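Local structure of phosphodiesterase (Salpingoeca rosetta, 7D7P) at residues His107-Arg110 with His111-Met114; Val115-Thr118 with Thr119-Leu123; Asp65-Ala68 with Val69-Val73; Lys272-Ser275 with Ala276-Gln279; Arg91-Leu94 with Gln95-Thr99. The protein belongs to the phosphodiesterase family of the HD clan and holds a zinc and a magnesium ion in an all-helical fold. All blocks are in the same frame, centred on the assembly; numbering follows the deposited sequence.

Overall arrangement
All five interactions are local contacts, four within a helix and interaction 1 across a helix start, so none closes a long loop, and none nests in or crosses another. From the N terminus, interaction 3 lies on helix 63-76 and interaction 5 on helix 87-99. Interactions 1 and 2 follow directly on one another along helix 109-126. Interaction 4 comes much later, on helix 268-291. Interaction 1 is the meeting point: it touches interactions 3, 4 and 5, its centre about 13 Å from each of theirs. Interaction 3 also packs against interaction 5 and against interaction 2. Interaction 4 stands apart from 2, 3 and 5. Helix 109-126 thus joins the N-terminal helices to helix 268-291 beside the zinc ion.

Interaction 1 (His107-Arg110 with His111-Met114). With ZN (zinc ion), chain G.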
loop_
_atom_site.group_PDB
_atom_site.type_symbol
_atom_site.label_atom_id
_atom_site.label_comp_id
_atom_site.label_asym_id
_atom_site.label_seq_id
_atom_site.Cartn_x
_atom_site.Cartn_y
_atom_site.Cartn_z
ATOM N N HIS A 107 -13.477 18.048 15.045
ATOM C CA HIS A 107 -13.075 17.916 16.446
ATOM C C HIS A 107 -14.129 18.584 17.323
ATOM O O HIS A 107 -13.948 19.683 17.853
ATOM C CB HIS A 107 -11.689 18.510 16.671
ATOM C CG HIS A 107 -10.584 17.720 16.037
ATOM N ND1 HIS A 107 -10.071 18.021 14.794
ATOM C CD2 HIS A 107 -9.898 16.637 16.475
ATOM C CE1 HIS A 107 -9.114 17.160 14.494
ATOM N NE2 HIS A 107 -8.991 16.309 15.497
ATOM N N ASN A 108 -15.255 17.888 17.479
ATOM C CA ASN A 108 -16.401 18.426 18.200
ATOM C C ASN A 108 -16.914 17.424 19.229
ATOM O O ASN A 108 -16.301 16.372 19.445
ATOM C CB ASN A 108 -17.517 18.806 17.218
ATOM C CG ASN A 108 -17.832 17.695 16.225
ATOM O OD1 ASN A 108 -17.968 16.530 16.601
ATOM N ND2 ASN A 108 -17.950 18.052 14.948
ATOM N N TRP A 109 -18.047 17.742 19.862
ATOM C CA TRP A 109 -18.596 16.869 20.897
ATOM C C TRP A 109 -18.987 15.508 20.342
ATOM O O TRP A 109 -18.903 14.501 21.053
ATOM C CB TRP A 109 -19.797 17.546 21.557
ATOM C CG TRP A 109 -20.718 16.629 22.327
ATOM C CD1 TRP A 109 -21.999 16.289 21.993
ATOM C CD2 TRP A 109 -20.446 15.979 23.577
ATOM N NE1 TRP A 109 -22.534 15.460 22.947
ATOM C CE2 TRP A 109 -21.603 15.255 23.931
ATOM C CE3 TRP A 109 -19.338 15.939 24.428
ATOM C CZ2 TRP A 109 -21.679 14.492 25.094
ATOM C CZ3 TRP A 109 -19.417 15.180 25.584
ATOM C CH2 TRP A 109 -20.579 14.468 25.907
ATOM N N ARG A 110 -19.419 15.453 19.081
ATOM C CA ARG A 110 -19.800 14.169 18.505
ATOM C C ARG A 110 -18.583 13.295 18.228
ATOM O O ARG A 110 -18.677 12.065 18.312
ATOM C CB ARG A 110 -20.623 14.391 17.239
ATOM C CG ARG A 110 -22.082 14.691 17.546
ATOM C CD ARG A 110 -22.871 15.111 16.319
ATOM N NE ARG A 110 -24.308 15.097 16.585
ATOM C CZ ARG A 110 -24.958 16.049 17.249
ATOM N NH1 ARG A 110 -24.304 17.104 17.717
ATOM N NH2 ARG A 110 -26.266 15.947 17.444
ATOM N N HIS A 111 -17.435 13.901 17.911
ATOM C CA HIS A 111 -16.203 13.127 17.796
ATOM C C HIS A 111 -15.814 12.516 19.139
ATOM O O HIS A 111 -15.358 11.368 19.200
ATOM C CB HIS A 111 -15.073 14.008 17.264
ATOM C CG HIS A 111 -13.723 13.361 17.315
ATOM N ND1 HIS A 111 -13.443 12.171 16.679
ATOM C CD2 HIS A 111 -12.574 13.739 17.925
ATOM C CE1 HIS A 111 -12.182 11.843 16.895
ATOM N NE2 HIS A 111 -11.632 12.776 17.648
ATOM N N ALA A 112 -15.987 13.273 20.225
ATOM C CA ALA A 112 -15.685 12.746 21.552
ATOM C C ALA A 112 -16.557 11.540 21.883
ATOM O O ALA A 112 -16.066 10.540 22.419
ATOM C CB ALA A 112 -15.864 13.839 22.606
ATOM N N VAL A 113 -17.855 11.616 21.574
ATOM C CA VAL A 113 -18.747 10.491 21.847
ATOM C C VAL A 113 -18.376 9.293 20.980
ATOM O O VAL A 113 -18.446 8.141 21.427
ATOM C CB VAL A 113 -20.214 10.911 21.641
ATOM C CG1 VAL A 113 -21.153 9.739 21.912
ATOM C CG2 VAL A 113 -20.554 12.091 22.536
ATOM N N MET A 114 -17.974 9.548 19.731
ATOM C CA MET A 114 -17.515 8.472 18.856
ATOM C C MET A 114 -16.313 7.746 19.448
ATOM O O MET A 114 -16.222 6.516 19.376
ATOM C CB MET A 114 -17.165 9.034 17.476
ATOM C CG MET A 114 -18.367 9.348 16.603
ATOM S SD MET A 114 -19.104 7.857 15.919
ATOM C CE MET A 114 -18.149 7.647 14.414
HETATM ZN ZN ZN G . -9.571 12.945 18.543
HETATM O O HOH W 1 -8.812 13.553 16.374
HETATM O O HOH W 2 -7.172 13.276 19.125
#
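Val113 CG2 lies over one face of the Trp109 indole, offset toward its rim. It sits 3.8 Å from the centroid of the Trp109 six-membered ring, a CH-pi contact. With chi1 162° the indole swings beside its own carbonyl carbon, on the side where Val113 arrives one turn later. The His107 and His111 rings meet obliquely, their planes 82° apart. His107 CD2 comes within 4.2 Å of His111 CD2.

His111 NE2 binds the zinc ion together with His146, Asp147, Asp260 and two waters. One of those waters hydrogen bonds to His107 NE2 at 2.9 Å, so both rings reach the metal site. His111 ND1 is hydrogen-bonded to His262, so the ring is held at both nitrogens. His107 ND1 is hydrogen-bonded to Glu281.

Asn108 is the N-cap of the helix. Its OD1 accepts from His111 N at 3.0 Å, nearly along the C=O axis, while its ND2 is held by Asn104 O.

Helix 63-76 covers Trp109 and Val113 with Leu66. Helix 87-99 meets the indole through Val97 and Arg98. Trp274 of helix 268-291 packs on Asn108, Arg110 and Met114, and Leu278 of that helix on His107.

Interaction 2 (Val115-Thr118 with Thr119-Leu123); sequences VLHT and TYLLL
His117 and Tyr120 extend from the helix in the same direction, one beside the other. Their ring planes are 56° apart, so the pair is oblique. Tyr120 CD2 sits over one face of the His117 imidazole, 4.1 Å from His117 NE2. The phenol ring in turn has His117 O at its edge, in its plane, with Tyr120 CD2 3.4 Å from that oxygen. Leu121 crosses the imidazole at a slant, and its CD1 comes within 3.7 Å of His117 CE1. His117 is held at its far end too: NE2 bonds to Leu51 O, and Phe56 stacks on the ring.

Thr118 and Leu122 also run alongside each other, with Thr118 CG2 4.2 Å from Leu122 CD1. Thr118 OG1 turns back to Met114 O.

Thr119 uses two donors on one acceptor. Its OG1 gives a bond of 2.6 Å to Val115 O, and its N gives one of 2.9 Å to Val115 O. The two come from opposite faces of the carbonyl plane. A chi1 of -60° places the hydroxyl beside the backbone N for this, and the buried hydroxyl is satisfied within the helix.

Helices 133-145, 245-260 and 63-76 all pack on these residues. A threonine hydroxyl bonding to the carbonyl four residues back is a common way to satisfy it inside a helix, here a core helix of the all-helical phosphodiesterase fold.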
loop_
_atom_site.group_PDB
_atom_site.type_symbol
_atom_site.label_atom_id
_atom_site.label_comp_id
_atom_site.label_asym_id
_atom_site.label_seq_id
_atom_site.Cartn_x
_atom_site.Cartn_y
_atom_site.Cartn_z
ATOM N N VAL A 115 -15.373 8.492 20.030
ATOM C CA VAL A 115 -14.190 7.862 20.605
ATOM C C VAL A 115 -14.546 7.145 21.902
ATOM O O VAL A 115 -13.999 6.078 22.208
ATOM C CB VAL A 115 -13.078 8.909 20.805
ATOM C CG1 VAL A 115 -11.880 8.305 21.531
ATOM C CG2 VAL A 115 -12.653 9.467 19.460
ATOM N N LEU A 116 -15.475 7.709 22.678
ATOM C CA LEU A 116 -15.943 7.023 23.878
ATOM C C LEU A 116 -16.617 5.703 23.524
ATOM O O LEU A 116 -16.320 4.661 24.119
ATOM C CB LEU A 116 -16.901 7.919 24.665
ATOM C CG LEU A 116 -17.688 7.179 25.755
ATOM C CD1 LEU A 116 -16.760 6.707 26.865
ATOM C CD2 LEU A 116 -18.809 8.038 26.321
ATOM N N HIS A 117 -17.525 5.729 22.546
ATOM C CA HIS A 117 -18.253 4.517 22.183
ATOM C C HIS A 117 -17.329 3.475 21.565
ATOM O O HIS A 117 -17.457 2.278 21.849
ATOM C CB HIS A 117 -19.395 4.856 21.226
ATOM C CG HIS A 117 -20.269 3.688 20.895
ATOM N ND1 HIS A 117 -20.023 2.852 19.827
ATOM C CD2 HIS A 117 -21.386 3.211 21.496
ATOM C CE1 HIS A 117 -20.951 1.912 19.783
ATOM N NE2 HIS A 117 -21.789 2.108 20.785
ATOM N N THR A 118 -16.396 3.908 20.716
ATOM C CA THR A 118 -15.460 2.969 20.104
ATOM C C THR A 118 -14.514 2.379 21.144
ATOM O O THR A 118 -14.135 1.205 21.050
ATOM C CB THR A 118 -14.677 3.665 18.990
ATOM O OG1 THR A 118 -15.597 4.288 18.082
ATOM C CG2 THR A 118 -13.809 2.667 18.226
ATOM N N THR A 119 -14.121 3.179 22.141
ATOM C CA THR A 119 -13.323 2.648 23.243
ATOM C C THR A 119 -14.106 1.601 24.022
ATOM O O THR A 119 -13.550 0.580 24.445
ATOM C CB THR A 119 -12.882 3.783 24.171
ATOM O OG1 THR A 119 -12.090 4.724 23.437
ATOM C CG2 THR A 119 -12.061 3.238 25.337
ATOM N N TYR A 120 -15.406 1.833 24.210
ATOM C CA TYR A 120 -16.252 0.851 24.877
ATOM C C TYR A 120 -16.332 -0.443 24.072
ATOM O O TYR A 120 -16.367 -1.538 24.645
ATOM C CB TYR A 120 -17.637 1.456 25.110
ATOM C CG TYR A 120 -18.802 0.503 24.987
ATOM C CD1 TYR A 120 -19.176 -0.310 26.049
ATOM C CD2 TYR A 120 -19.552 0.443 23.819
ATOM C CE1 TYR A 120 -20.251 -1.171 25.945
ATOM C CE2 TYR A 120 -20.625 -0.415 23.706
ATOM C CZ TYR A 120 -20.973 -1.218 24.769
ATOM O OH TYR A 120 -22.049 -2.070 24.656
ATOM N N LEU A 121 -16.342 -0.338 22.740
ATOM C CA LEU A 121 -16.356 -1.538 21.910
ATOM C C LEU A 121 -15.026 -2.279 21.987
ATOM O O LEU A 121 -15.001 -3.511 22.086
ATOM C CB LEU A 121 -16.679 -1.178 20.458
ATOM C CG LEU A 121 -18.064 -0.605 20.141
ATOM C CD1 LEU A 121 -18.111 -0.111 18.702
ATOM C CD2 LEU A 121 -19.157 -1.634 20.389
ATOM N N LEU A 122 -13.912 -1.542 21.953
ATOM C CA LEU A 122 -12.598 -2.179 21.934
ATOM C C LEU A 122 -12.284 -2.857 23.263
ATOM O O LEU A 122 -11.762 -3.977 23.283
ATOM C CB LEU A 122 -11.524 -1.145 21.591
ATOM C CG LEU A 122 -11.515 -0.624 20.152
ATOM C CD1 LEU A 122 -10.668 0.633 20.041
ATOM C CD2 LEU A 122 -11.008 -1.695 19.199
ATOM N N LEU A 123 -12.592 -2.195 24.382
ATOM C CA LEU A 123 -12.291 -2.776 25.687
ATOM C C LEU A 123 -13.156 -3.999 25.960
ATOM O O LEU A 123 -12.686 -4.981 26.544
ATOM C CB LEU A 123 -12.482 -1.735 26.790
ATOM C CG LEU A 123 -11.565 -0.512 26.781
ATOM C CD1 LEU A 123 -11.918 0.405 27.941
ATOM C CD2 LEU A 123 -10.096 -0.918 26.832
#

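Interaction 3 (Asp65-Ala68 with Val69-Val73); sequences DLTA and VCVRV
Arg72 N donates to Ala68 O at 2.9 Å, among the shortest of the four backbone bonds here. The arginine side chain lies against the same oxygen. Its first torsion, chi1 -86°, puts CG beside the backbone N, and Arg72 CG comes to 3.3 Å from Ala68 O. Beyond that the chain bends at chi3, 68°, and leads away from the preceding turn. The guanidinium is held elsewhere, by a salt bridge to Glu76 and a hydrogen bond to Ser50 OG.

Two valines repeat one arrangement. Val69 CG2 lies 3.2 Å from Asp65 O, and Val71 CG2 lies 3.3 Å from Thr67 O. In both, one methyl leans back over the carbonyl of the turn before. The other, CG1, is turned the opposite way from the backbone N. Direct side-chain contact between the two segments is slight: Thr67 CG2 and Val71 CG2 are 4.5 Å apart.

These are regular turns of helix 63-76, an amphipathic helix lying on the helical body of the protein. Leu66 packs on Arg110 of helix 109-126. Cys70 is buried between Leu116 of that helix and Leu94 of helix 87-99.

Val71 N completes its turn with a bond of 3.0 Å to Thr67 O. Thr67 OG1 bonds back to Asp63 O. Asp65 and Ala68 lie on the exposed side.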
loop_
_atom_site.group_PDB
_atom_site.type_symbol
_atom_site.label_atom_id
_atom_site.label_comp_id
_atom_site.label_asym_id
_atom_site.label_seq_id
_atom_site.Cartn_x
_atom_site.Cartn_y
_atom_site.Cartn_z
ATOM N N ASP A 65 -29.955 12.018 22.508
ATOM C CA ASP A 65 -29.496 10.664 22.211
ATOM C C ASP A 65 -28.043 10.469 22.626
ATOM O O ASP A 65 -27.683 9.425 23.183
ATOM C CB ASP A 65 -29.660 10.367 20.720
ATOM C CG ASP A 65 -31.085 10.022 20.344
ATOM O OD1 ASP A 65 -31.871 9.662 21.245
ATOM O OD2 ASP A 65 -31.416 10.102 19.141
ATOM N N LEU A 66 -27.189 11.459 22.352
ATOM C CA LEU A 66 -25.778 11.339 22.709
ATOM C C LEU A 66 -25.595 11.280 24.220
ATOM O O LEU A 66 -24.768 10.509 24.718
ATOM C CB LEU A 66 -24.983 12.500 22.115
ATOM C CG LEU A 66 -24.980 12.588 20.586
ATOM C CD1 LEU A 66 -24.450 13.938 20.121
ATOM C CD2 LEU A 66 -24.173 11.451 19.982
ATOM N N THR A 67 -26.359 12.086 24.964
ATOM C CA THR A 67 -26.323 12.007 26.421
ATOM C C THR A 67 -26.673 10.602 26.892
ATOM O O THR A 67 -25.996 10.037 27.759
ATOM C CB THR A 67 -27.284 13.028 27.032
ATOM O OG1 THR A 67 -26.962 14.340 26.556
ATOM C CG2 THR A 67 -27.187 13.010 28.549
ATOM N N ALA A 68 -27.725 10.017 26.314
ATOM C CA ALA A 68 -28.144 8.677 26.711
ATOM C C ALA A 68 -27.073 7.643 26.390
ATOM O O ALA A 68 -26.883 6.680 27.144
ATOM C CB ALA A 68 -29.462 8.318 26.026
ATOM N N VAL A 69 -26.360 7.825 25.275
ATOM C CA VAL A 69 -25.293 6.893 24.917
ATOM C C VAL A 69 -24.177 6.936 25.951
ATOM O O VAL A 69 -23.684 5.892 26.399
ATOM C CB VAL A 69 -24.763 7.198 23.503
ATOM C CG1 VAL A 69 -23.504 6.392 23.228
ATOM C CG2 VAL A 69 -25.826 6.902 22.460
ATOM N N CYS A 70 -23.759 8.142 26.349
ATOM C CA CYS A 70 -22.680 8.270 27.321
ATOM C C CYS A 70 -23.073 7.660 28.661
ATOM O O CYS A 70 -22.280 6.943 29.283
ATOM C CB CYS A 70 -22.301 9.741 27.492
ATOM S SG CYS A 70 -21.662 10.530 25.992
ATOM N N VAL A 71 -24.298 7.927 29.116
ATOM C CA VAL A 71 -24.761 7.368 30.383
ATOM C C VAL A 71 -24.877 5.853 30.288
ATOM O O VAL A 71 -24.533 5.130 31.232
ATOM C CB VAL A 71 -26.097 8.017 30.789
ATOM C CG1 VAL A 71 -26.672 7.330 32.021
ATOM C CG2 VAL A 71 -25.911 9.506 31.035
ATOM N N ARG A 72 -25.360 5.344 29.151
ATOM C CA ARG A 72 -25.518 3.902 28.993
ATOM C C ARG A 72 -24.173 3.187 29.013
ATOM O O ARG A 72 -24.069 2.072 29.538
ATOM C CB ARG A 72 -26.266 3.588 27.698
ATOM C CG ARG A 72 -27.775 3.624 27.829
ATOM C CD ARG A 72 -28.450 3.058 26.586
ATOM N NE ARG A 72 -28.235 1.619 26.434
ATOM C CZ ARG A 72 -28.675 0.904 25.403
ATOM N NH1 ARG A 72 -29.350 1.491 24.423
ATOM N NH2 ARG A 72 -28.438 -0.399 25.346
ATOM N N VAL A 73 -23.137 3.799 28.434
ATOM C CA VAL A 73 -21.806 3.196 28.476
ATOM C C VAL A 73 -21.344 3.045 29.921
ATOM O O VAL A 73 -20.878 1.976 30.334
ATOM C CB VAL A 73 -20.808 4.026 27.650
ATOM C CG1 VAL A 73 -19.382 3.559 27.924
ATOM C CG2 VAL A 73 -21.127 3.927 26.166
#

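Interaction 4 (Lys272-Ser275 with Ala276-Gln279); sequences KRWS and ARLQ
Arg277 reaches back along the helix toward Arg273 and Trp274. Its CG stands beside the backbone N, chi1 -72°, and the chain runs extended from there to NE. This lays the methylenes over the preceding turn, with Arg277 CG 3.2 Å from Arg273 O. Arg277 CD passes obliquely by the indole, 4.4 Å from Trp274 CE3. Arg277 N also donates to Arg273 O, at 3.2 Å the longest of the four backbone bonds and the least straight, 142° at the hydrogen.

Arg273 starts in a similar way but kinks at chi3, 72°. The kink brings its NE round toward that of Arg277. One water accepts from both: Arg277 NE donates to it at 3.1 Å, and Arg273 NE gives a weak bond of 3.4 Å. The water lies at the edge of each guanidinium, in its plane. Outside the segments, Arg273 forms a salt bridge with Asp60, and Arg277 NH1 donates to Pro105 O.

Trp274 turns inward. Its NE1 bonds to Asp57, and its ring meets Phe106 and His262 edge-to-face. Ser275 OG folds back to Asn271 O. Gln279 stretches out instead, and its NE2 reaches Asp304 O.

The guanidiniums carry like charges, with Arg273 NH2 5.3 Å from Arg277 NH2. The Asp60 carboxylate probably balances one of them. The shared water and the carbonyl of Pro105 give the guanidinium N-H groups acceptors, so the two charges can probably be tolerated close together.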
loop_
_atom_site.group_PDB
_atom_site.type_symbol
_atom_site.label_atom_id
_atom_site.label_comp_id
_atom_site.label_asym_id
_atom_site.label_seq_id
_atom_site.Cartn_x
_atom_site.Cartn_y
_atom_site.Cartn_z
ATOM N N LYS A 272 -16.865 8.738 4.850
ATOM C CA LYS A 272 -16.811 9.876 3.938
ATOM C C LYS A 272 -17.254 11.170 4.614
ATOM O O LYS A 272 -16.649 12.225 4.392
ATOM C CB LYS A 272 -17.670 9.598 2.705
ATOM C CG LYS A 272 -17.487 10.611 1.590
ATOM C CD LYS A 272 -18.493 10.392 0.472
ATOM C CE LYS A 272 -18.101 11.170 -0.770
ATOM N NZ LYS A 272 -17.754 12.582 -0.442
ATOM N N ARG A 273 -18.311 11.116 5.427
ATOM C CA ARG A 273 -18.821 12.336 6.050
ATOM C C ARG A 273 -17.820 12.919 7.041
ATOM O O ARG A 273 -17.624 14.138 7.089
ATOM C CB ARG A 273 -20.155 12.060 6.745
ATOM C CG ARG A 273 -21.302 11.762 5.794
ATOM C CD ARG A 273 -22.535 11.288 6.548
ATOM N NE ARG A 273 -23.184 12.369 7.283
ATOM C CZ ARG A 273 -24.188 12.196 8.137
ATOM N NH1 ARG A 273 -24.660 10.979 8.374
ATOM N NH2 ARG A 273 -24.719 13.240 8.759
ATOM N N TRP A 274 -17.183 12.066 7.844
ATOM C CA TRP A 274 -16.216 12.560 8.819
ATOM C C TRP A 274 -14.932 13.021 8.140
ATOM O O TRP A 274 -14.333 14.022 8.551
ATOM C CB TRP A 274 -15.918 11.480 9.857
ATOM C CG TRP A 274 -16.998 11.311 10.879
ATOM C CD1 TRP A 274 -17.985 10.368 10.880
ATOM C CD2 TRP A 274 -17.200 12.106 12.055
ATOM N NE1 TRP A 274 -18.789 10.525 11.985
ATOM C CE2 TRP A 274 -18.329 11.585 12.722
ATOM C CE3 TRP A 274 -16.537 13.206 12.609
ATOM C CZ2 TRP A 274 -18.808 12.125 13.914
ATOM C CZ3 TRP A 274 -17.017 13.744 13.794
ATOM C CH2 TRP A 274 -18.141 13.203 14.432
ATOM N N SER A 275 -14.494 12.307 7.099
ATOM C CA SER A 275 -13.289 12.715 6.380
ATOM C C SER A 275 -13.490 14.055 5.683
ATOM O O SER A 275 -12.571 14.880 5.635
ATOM C CB SER A 275 -12.886 11.643 5.369
ATOM O OG SER A 275 -12.330 10.514 6.021
ATOM N N ALA A 276 -14.682 14.286 5.129
ATOM C CA ALA A 276 -14.975 15.579 4.521
ATOM C C ALA A 276 -14.990 16.692 5.559
ATOM O O ALA A 276 -14.655 17.839 5.243
ATOM C CB ALA A 276 -16.309 15.527 3.778
ATOM N N ARG A 277 -15.376 16.373 6.798
ATOM C CA ARG A 277 -15.348 17.366 7.866
ATOM C C ARG A 277 -13.919 17.689 8.285
ATOM O O ARG A 277 -13.603 18.845 8.584
ATOM C CB ARG A 277 -16.166 16.869 9.058
ATOM C CG ARG A 277 -17.659 16.884 8.794
ATOM C CD ARG A 277 -18.444 16.126 9.849
ATOM N NE ARG A 277 -19.876 16.385 9.725
ATOM C CZ ARG A 277 -20.532 17.295 10.436
ATOM N NH1 ARG A 277 -19.882 18.034 11.326
ATOM N NH2 ARG A 277 -21.835 17.469 10.259
ATOM N N LEU A 278 -13.040 16.681 8.311
ATOM C CA LEU A 278 -11.639 16.937 8.632
ATOM C C LEU A 278 -10.968 17.766 7.544
ATOM O O LEU A 278 -10.158 18.653 7.841
ATOM C CB LEU A 278 -10.897 15.615 8.835
ATOM C CG LEU A 278 -9.446 15.735 9.312
ATOM C CD1 LEU A 278 -9.393 16.294 10.730
ATOM C CD2 LEU A 278 -8.719 14.395 9.225
ATOM N N GLN A 279 -11.288 17.485 6.278
ATOM C CA GLN A 279 -10.744 18.276 5.179
ATOM C C GLN A 279 -11.134 19.743 5.312
ATOM O O GLN A 279 -10.333 20.635 5.010
ATOM C CB GLN A 279 -11.225 17.710 3.840
ATOM C CG GLN A 279 -10.584 18.353 2.616
ATOM C CD GLN A 279 -11.250 17.929 1.316
ATOM O OE1 GLN A 279 -12.475 17.909 1.212
ATOM N NE2 GLN A 279 -10.442 17.580 0.323
HETATM O O HOH W 3 -22.032 15.527 7.599
#

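Interaction 5 (Arg91-Leu94 with Gln95-Thr99)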
loop_
_atom_site.group_PDB
_atom_site.type_symbol
_atom_site.label_atom_id
_atom_site.label_comp_id
_atom_site.label_asym_id
_atom_site.label_seq_id
_atom_site.Cartn_x
_atom_site.Cartn_y
_atom_site.Cartn_z
ATOM N N ARG A 91 -24.076 13.448 35.085
ATOM C CA ARG A 91 -24.763 14.217 34.052
ATOM C C ARG A 91 -24.273 15.660 34.014
ATOM O O ARG A 91 -24.183 16.260 32.936
ATOM C CB ARG A 91 -26.273 14.161 34.277
ATOM C CG ARG A 91 -26.852 12.768 34.097
ATOM C CD ARG A 91 -28.350 12.737 34.354
ATOM N NE ARG A 91 -28.907 11.408 34.115
ATOM C CZ ARG A 91 -29.257 10.951 32.917
ATOM N NH1 ARG A 91 -29.107 11.716 31.844
ATOM N NH2 ARG A 91 -29.751 9.728 32.792
ATOM N N LYS A 92 -23.958 16.234 35.178
ATOM C CA LYS A 92 -23.398 17.583 35.206
ATOM C C LYS A 92 -22.003 17.609 34.590
ATOM O O LYS A 92 -21.657 18.544 33.860
ATOM C CB LYS A 92 -23.367 18.107 36.643
ATOM C CG LYS A 92 -22.912 19.553 36.773
ATOM C CD LYS A 92 -23.827 20.499 36.007
ATOM C CE LYS A 92 -25.248 20.461 36.552
ATOM N NZ LYS A 92 -26.193 21.249 35.708
ATOM N N TRP A 93 -21.193 16.587 34.873
ATOM C CA TRP A 93 -19.885 16.475 34.236
ATOM C C TRP A 93 -20.021 16.328 32.723
ATOM O O TRP A 93 -19.303 16.988 31.961
ATOM C CB TRP A 93 -19.121 15.293 34.837
ATOM C CG TRP A 93 -17.871 14.917 34.102
ATOM C CD1 TRP A 93 -16.659 15.543 34.169
ATOM C CD2 TRP A 93 -17.703 13.815 33.201
ATOM N NE1 TRP A 93 -15.750 14.903 33.360
ATOM C CE2 TRP A 93 -16.367 13.840 32.754
ATOM C CE3 TRP A 93 -18.555 12.813 32.725
ATOM C CZ2 TRP A 93 -15.861 12.901 31.856
ATOM C CZ3 TRP A 93 -18.052 11.880 31.832
ATOM C CH2 TRP A 93 -16.717 11.932 31.409
ATOM N N LEU A 94 -20.949 15.480 32.272
ATOM C CA LEU A 94 -21.193 15.325 30.840
ATOM C C LEU A 94 -21.538 16.659 30.190
ATOM O O LEU A 94 -21.024 16.986 29.114
ATOM C CB LEU A 94 -22.315 14.315 30.606
ATOM C CG LEU A 94 -21.957 12.840 30.763
ATOM C CD1 LEU A 94 -23.190 11.964 30.590
ATOM C CD2 LEU A 94 -20.891 12.465 29.759
ATOM N N GLN A 95 -22.412 17.439 30.828
ATOM C CA GLN A 95 -22.770 18.749 30.293
ATOM C C GLN A 95 -21.557 19.669 30.221
ATOM O O GLN A 95 -21.341 20.344 29.208
ATOM C CB GLN A 95 -23.868 19.375 31.153
ATOM C CG GLN A 95 -24.280 20.771 30.722
ATOM C CD GLN A 95 -25.355 21.360 31.617
ATOM O OE1 GLN A 95 -25.311 21.216 32.839
ATOM N NE2 GLN A 95 -26.337 22.017 31.009
ATOM N N LYS A 96 -20.751 19.706 31.286
ATOM C CA LYS A 96 -19.577 20.573 31.285
ATOM C C LYS A 96 -18.556 20.132 30.241
ATOM O O LYS A 96 -17.881 20.978 29.646
ATOM C CB LYS A 96 -18.941 20.605 32.673
ATOM C CG LYS A 96 -17.781 21.580 32.802
ATOM C CD LYS A 96 -18.228 23.019 32.586
ATOM C CE LYS A 96 -17.094 23.999 32.862
ATOM N NZ LYS A 96 -17.580 25.406 32.960
ATOM N N VAL A 97 -18.436 18.824 29.997
ATOM C CA VAL A 97 -17.554 18.343 28.934
ATOM C C VAL A 97 -18.014 18.880 27.584
ATOM O O VAL A 97 -17.209 19.376 26.785
ATOM C CB VAL A 97 -17.491 16.803 28.936
ATOM C CG1 VAL A 97 -16.792 16.302 27.680
ATOM C CG2 VAL A 97 -16.764 16.302 30.176
ATOM N N ARG A 98 -19.320 18.784 27.303
ATOM C CA ARG A 98 -19.825 19.217 26.003
ATOM C C ARG A 98 -19.650 20.717 25.801
ATOM O O ARG A 98 -19.331 21.168 24.694
ATOM C CB ARG A 98 -21.293 18.833 25.838
ATOM C CG ARG A 98 -21.749 18.897 24.383
ATOM C CD ARG A 98 -23.040 19.656 24.198
ATOM N NE ARG A 98 -24.102 19.094 25.015
ATOM C CZ ARG A 98 -24.751 19.770 25.953
ATOM N NH1 ARG A 98 -24.449 21.041 26.189
ATOM N NH2 ARG A 98 -25.702 19.170 26.652
ATOM N N THR A 99 -19.867 21.511 26.854
ATOM C CA THR A 99 -19.737 22.958 26.717
ATOM C C THR A 99 -18.293 23.392 26.516
ATOM O O THR A 99 -18.057 24.532 26.101
ATOM C CB THR A 99 -20.318 23.675 27.940
ATOM O OG1 THR A 99 -19.635 23.243 29.123
ATOM C CG2 THR A 99 -21.803 23.382 28.079
#
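Gln95, Lys96, Val97 and Arg98 each give a backbone N-H to the carbonyl four residues earlier, from Arg91 to Leu94. The geometry is regular alpha helix. The shortest of these bonds runs from Val97 N to Trp93 O, 2.8 Å.

The same two residues meet through their side chains. Val97 CG2 sits over one face of the indole, 3.8 Å from the centroid of the Trp93 five-membered ring. The line between them is 20° off the ring normal, a CH-pi contact. Trp93 chi1 is 169°, which brings the ring round to where the valine methyl can cover it. Val97 CG2 also leans on the backbone, 3.2 Å from Trp93 O.

Helix 87-99 is amphipathic, and this is its inner side. Trp93 packs between helix 133-145, through Ile141 and Leu144, and helix 174-187, through Ile186 and Leu187. Leu94 faces Val71 of helix 63-76.

The exposed side is polar. Lys92 and Gln95 run next to each other, both heading outward. Lys92 NZ donates to Gln95 OE1 at 3.0 Å, in the plane of the amide carbonyl. Lys92 reaches it by curling at chi2 and chi3, both near 60°, while Gln95 stays extended. Near the end of the segment Thr99 OG1 donates to Lys96 O at 2.9 Å, from above the carbonyl plane.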